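Local coordinates for alpha-L-rhamnosidase (Aspergillus terreus, PDB 6GSZ), which probably hydrolyses terminal non-reducing alpha-L-rhamnose residues from alpha-L-rhamnosides, and holds a glucose molecule in a pocket of its six-hairpin glycosidase domain, at residues A[739-744]-A[755-760]. Residues are numbered along the deposited sequence; the frame is centred on the assembly and turned at random.
Sequences WERWDS and QMTSFN. With BGC (beta-D-glucopyranose), chain B.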
ATOM      1  N   TRP A 739       2.783  -0.402 -16.421  1.00 13.77           N
ATOM      2  CA  TRP A 739       2.524  -1.786 -16.872  1.00 14.50           C
ATOM      3  C   TRP A 739       3.607  -2.718 -16.327  1.00 14.21           C
ATOM      4  O   TRP A 739       4.733  -2.317 -16.051  1.00 15.56           O
ATOM      5  CB  TRP A 739       2.486  -1.872 -18.400  1.00 13.84           C
ATOM      6  CG  TRP A 739       1.550  -0.911 -19.058  1.00 13.96           C
ATOM      7  CD1 TRP A 739       0.475  -0.253 -18.534  1.00 14.67           C
ATOM      8  CD2 TRP A 739       1.574  -0.586 -20.456  1.00 14.50           C
ATOM      9  NE1 TRP A 739      -0.158   0.479 -19.511  1.00 14.76           N
ATOM     10  CE2 TRP A 739       0.508   0.305 -20.698  1.00 15.26           C
ATOM     11  CE3 TRP A 739       2.443  -0.921 -21.497  1.00 16.34           C
ATOM     12  CZ2 TRP A 739       0.240   0.821 -21.972  1.00 17.74           C
ATOM     13  CZ3 TRP A 739       2.195  -0.407 -22.752  1.00 17.12           C
ATOM     14  CH2 TRP A 739       1.105   0.446 -22.985  1.00 17.04           C
ATOM     15  N   GLU A 740       3.278  -3.989 -16.190  1.00 13.23           N
ATOM     16  CA  GLU A 740       4.203  -5.021 -15.731  1.00 12.51           C
ATOM     17  C   GLU A 740       5.440  -5.103 -16.621  1.00 15.24           C
ATOM     18  O   GLU A 740       6.564  -5.160 -16.111  1.00 14.48           O
ATOM     19  CB  GLU A 740       3.449  -6.341 -15.714  1.00 14.01           C
ATOM     20  CG  GLU A 740       4.237  -7.565 -15.299  1.00 14.21           C
ATOM     21  CD  GLU A 740       3.419  -8.845 -15.220  1.00 14.97           C
ATOM     22  OE1 GLU A 740       2.467  -8.990 -16.028  1.00 15.27           O
ATOM     23  OE2 GLU A 740       3.780  -9.690 -14.348  1.00 14.52           O
ATOM     24  N   ARG A 741       5.205  -5.242 -17.926  1.00 13.90           N
ATOM     25  CA  ARG A 741       6.240  -5.311 -18.907  1.00 15.69           C
ATOM     26  C   ARG A 741       6.417  -3.933 -19.557  1.00 16.33           C
ATOM     27  O   ARG A 741       5.457  -3.194 -19.757  1.00 16.17           O
ATOM     28  CB  ARG A 741       5.825  -6.237 -20.041  1.00 14.62           C
ATOM     29  CG  ARG A 741       5.523  -7.657 -19.601  1.00 15.17           C
ATOM     30  CD  ARG A 741       4.926  -8.464 -20.730  1.00 15.78           C
ATOM     31  NE  ARG A 741       4.847  -9.898 -20.431  1.00 15.03           N
ATOM     32  CZ  ARG A 741       5.871 -10.757 -20.495  1.00 15.63           C
ATOM     33  NH1 ARG A 741       7.072 -10.377 -20.969  1.00 15.91           N
ATOM     34  NH2 ARG A 741       5.688 -12.004 -20.085  1.00 15.91           N
ATOM     35  N   TRP A 742       7.650  -3.623 -19.954  1.00 15.66           N
ATOM     36  CA  TRP A 742       7.860  -2.397 -20.742  1.00 15.47           C
ATOM     37  C   TRP A 742       6.882  -2.400 -21.932  1.00 14.55           C
ATOM     38  O   TRP A 742       6.244  -1.366 -22.278  1.00 16.58           O
ATOM     39  CB  TRP A 742       9.329  -2.265 -21.185  1.00 15.57           C
ATOM     40  CG  TRP A 742      10.266  -2.129 -20.021  1.00 14.37           C
ATOM     41  CD1 TRP A 742      11.162  -3.029 -19.555  1.00 13.49           C
ATOM     42  CD2 TRP A 742      10.392  -0.973 -19.197  1.00 14.46           C
ATOM     43  NE1 TRP A 742      11.828  -2.530 -18.461  1.00 14.54           N
ATOM     44  CE2 TRP A 742      11.341  -1.281 -18.203  1.00 13.03           C
ATOM     45  CE3 TRP A 742       9.730   0.265 -19.155  1.00 14.60           C
ATOM     46  CZ2 TRP A 742      11.739  -0.350 -17.257  1.00 14.38           C
ATOM     47  CZ3 TRP A 742      10.121   1.179 -18.207  1.00 15.75           C
ATOM     48  CH2 TRP A 742      11.086   0.852 -17.251  1.00 15.84           C
ATOM     49  N   ASP A 743       6.701  -3.590 -22.509  1.00 16.84           N
ATOM     50  CA  ASP A 743       5.887  -3.775 -23.725  1.00 16.48           C
ATOM     51  C   ASP A 743       4.632  -4.616 -23.421  1.00 16.94           C
ATOM     52  O   ASP A 743       4.304  -5.508 -24.199  1.00 16.59           O
ATOM     53  CB  ASP A 743       6.729  -4.429 -24.850  1.00 16.95           C
ATOM     54  CG  ASP A 743       7.400  -5.746 -24.466  1.00 18.65           C
ATOM     55  OD1 ASP A 743       7.334  -6.142 -23.262  1.00 20.49           O
ATOM     56  OD2 ASP A 743       8.086  -6.319 -25.316  1.00 25.10           O
ATOM     57  N   SER A 744       3.888  -4.335 -22.340  1.00 15.19           N
ATOM     58  CA  SER A 744       2.667  -5.114 -22.092  1.00 16.09           C
ATOM     59  C   SER A 744       1.752  -4.990 -23.307  1.00 16.30           C
ATOM     60  O   SER A 744       1.034  -5.937 -23.634  1.00 17.81           O
ATOM     61  CB  SER A 744       1.955  -4.690 -20.835  1.00 16.78           C
ATOM     62  OG  SER A 744       2.548  -5.259 -19.665  1.00 15.92           O
ATOM     63  N   GLN A 755       1.951 -15.063 -21.453  1.00 18.15           N
ATOM     64  CA  GLN A 755       0.791 -15.444 -20.687  1.00 17.58           C
ATOM     65  C   GLN A 755       0.685 -14.547 -19.446  1.00 15.78           C
ATOM     66  O   GLN A 755      -0.419 -14.285 -18.924  1.00 17.54           O
ATOM     67  CB  GLN A 755       0.872 -16.918 -20.254  1.00 19.18           C
ATOM     68  N   MET A 756       1.843 -14.101 -18.953  1.00 16.43           N
ATOM     69  CA  MET A 756       1.948 -13.188 -17.804  1.00 16.20           C
ATOM     70  C   MET A 756       2.086 -11.764 -18.356  1.00 15.10           C
ATOM     71  O   MET A 756       3.191 -11.347 -18.722  1.00 16.19           O
ATOM     72  CB  MET A 756       3.153 -13.551 -16.945  1.00 15.68           C
ATOM     73  CG  MET A 756       3.323 -12.745 -15.698  1.00 15.13           C
ATOM     74  SD  MET A 756       4.986 -12.867 -15.017  1.00 17.56           S
ATOM     75  CE  MET A 756       5.862 -11.741 -16.088  1.00 17.29           C
ATOM     76  N   THR A 757       0.964 -11.044 -18.447  1.00 14.07           N
ATOM     77  CA  THR A 757       0.945  -9.659 -18.918  1.00 15.14           C
ATOM     78  C   THR A 757      -0.127  -8.862 -18.183  1.00 14.34           C
ATOM     79  O   THR A 757      -1.315  -9.194 -18.296  1.00 17.64           O
ATOM     80  CB  THR A 757       0.723  -9.573 -20.429  1.00 15.54           C
ATOM     81  OG1 THR A 757       1.786 -10.265 -21.094  1.00 16.99           O
ATOM     82  CG2 THR A 757       0.665  -8.154 -20.932  1.00 16.55           C
ATOM     83  N   SER A 758       0.279  -7.836 -17.446  1.00 14.92           N
ATOM     84  CA  SER A 758      -0.598  -6.967 -16.696  1.00 13.81           C
ATOM     85  C   SER A 758      -0.362  -5.510 -17.123  1.00 12.42           C
ATOM     86  O   SER A 758       0.782  -5.092 -17.417  1.00 14.52           O
ATOM     87  CB  SER A 758      -0.370  -7.158 -15.208  1.00 13.93           C
ATOM     88  OG  SER A 758      -0.484  -5.954 -14.480  1.00 12.49           O
ATOM     89  N   PHE A 759      -1.425  -4.697 -17.064  1.00 13.16           N
ATOM     90  CA  PHE A 759      -1.348  -3.273 -17.328  1.00 13.34           C
ATOM     91  C   PHE A 759      -1.422  -2.455 -16.023  1.00 11.70           C
ATOM     92  O   PHE A 759      -1.741  -1.252 -16.077  1.00 13.91           O
ATOM     93  CB  PHE A 759      -2.422  -2.821 -18.332  1.00 13.20           C
ATOM     94  CG  PHE A 759      -2.200  -3.421 -19.688  1.00 13.34           C
ATOM     95  CD1 PHE A 759      -1.401  -2.760 -20.593  1.00 14.91           C
ATOM     96  CD2 PHE A 759      -2.740  -4.652 -20.047  1.00 14.74           C
ATOM     97  CE1 PHE A 759      -1.159  -3.311 -21.844  1.00 16.52           C
ATOM     98  CE2 PHE A 759      -2.497  -5.190 -21.296  1.00 16.60           C
ATOM     99  CZ  PHE A 759      -1.706  -4.524 -22.189  1.00 16.93           C
ATOM    100  N   ASN A 760      -1.121  -3.062 -14.870  1.00 12.99           N
ATOM    101  CA  ASN A 760      -1.222  -2.318 -13.621  1.00 11.71           C
ATOM    102  C   ASN A 760      -0.331  -2.941 -12.543  1.00 12.87           C
ATOM    103  O   ASN A 760      -0.806  -3.571 -11.604  1.00 13.13           O
ATOM    104  CB  ASN A 760      -2.669  -2.238 -13.149  1.00 11.69           C
ATOM    105  CG  ASN A 760      -2.939  -1.096 -12.203  1.00 12.57           C
ATOM    106  OD1 ASN A 760      -1.995  -0.429 -11.743  1.00 13.23           O
ATOM    107  ND2 ASN A 760      -4.196  -0.836 -11.877  1.00 12.20           N
TER
HETATM  108  C2  BGC B 968       5.480 -10.254  -9.767  0.70 21.40           C
HETATM  109  C3  BGC B 968       6.917 -10.695  -9.774  0.70 25.42           C
HETATM  110  C4  BGC B 968       7.184 -12.183  -9.821  0.70 26.12           C
HETATM  111  C5  BGC B 968       6.355 -12.672 -10.907  0.70 22.33           C
HETATM  112  C6  BGC B 968       6.659 -14.155 -10.994  0.70 25.89           C
HETATM  113  C1  BGC B 968       4.713 -10.988 -10.853  0.70 26.18           C
HETATM  114  O1  BGC B 968       3.403 -10.459 -10.911  0.70 14.80           O
HETATM  115  O2  BGC B 968       5.364  -8.950 -10.286  0.70 29.23           O
HETATM  116  O3  BGC B 968       7.428 -10.365  -8.595  0.70 14.73           O
HETATM  117  O4  BGC B 968       8.559 -12.605  -9.975  0.70 25.27           O
HETATM  118  O5  BGC B 968       4.922 -12.399 -10.782  0.70 37.28           O
HETATM  119  O6  BGC B 968       5.767 -14.736 -11.951  0.70 26.27           O
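One wall of the glucose pocket is built where Glu740 meets Met756, two of the residues that line the sugar. The Glu740 chain runs out extended, CG anti to the backbone N (chi1 178°), and its OE2 lies against the bent end of Met756, 3.4 Å from CE, and 3.5 Å from O1 of the glucose; Met756 SD faces the sugar's O6. Glu740 OE1 takes a weak, strongly bent bond from Ser758 N and a salt bridge from Arg464. Both segments belong to one loop between helices 727-732 and 768-775 of the six-hairpin glycosidase domain, and backbone carbonyls tie them together. Ser758 O accepts from Glu740 N (3.0 Å) and Ser744 OG (2.9 Å), which approach from opposite faces of its plane, while Ser744 OG also receives Arg741 N. Arg741 takes Met756 O side-on with NE (2.8 Å) and NH2 (2.9 Å); NE also donates to Thr757 OG1, itself hydrogen-bonded to Gly754 O, and NH2 also bonds Ala588 O. Farther from the sugar, Phe759 turns its edge to the face of the Trp739 indole in a T-shaped pair, planes at 79°, Phe759 CD1 lying 3.6 Å from Trp739 CE2. Ser744 CB sits over a face of the Phe759 ring in a CH-pi contact. An ST turn, Asn760 N to Ser758 OG, follows, with that hydroxyl also bonded to ND1 of His761, whose NE2 reaches the glucose.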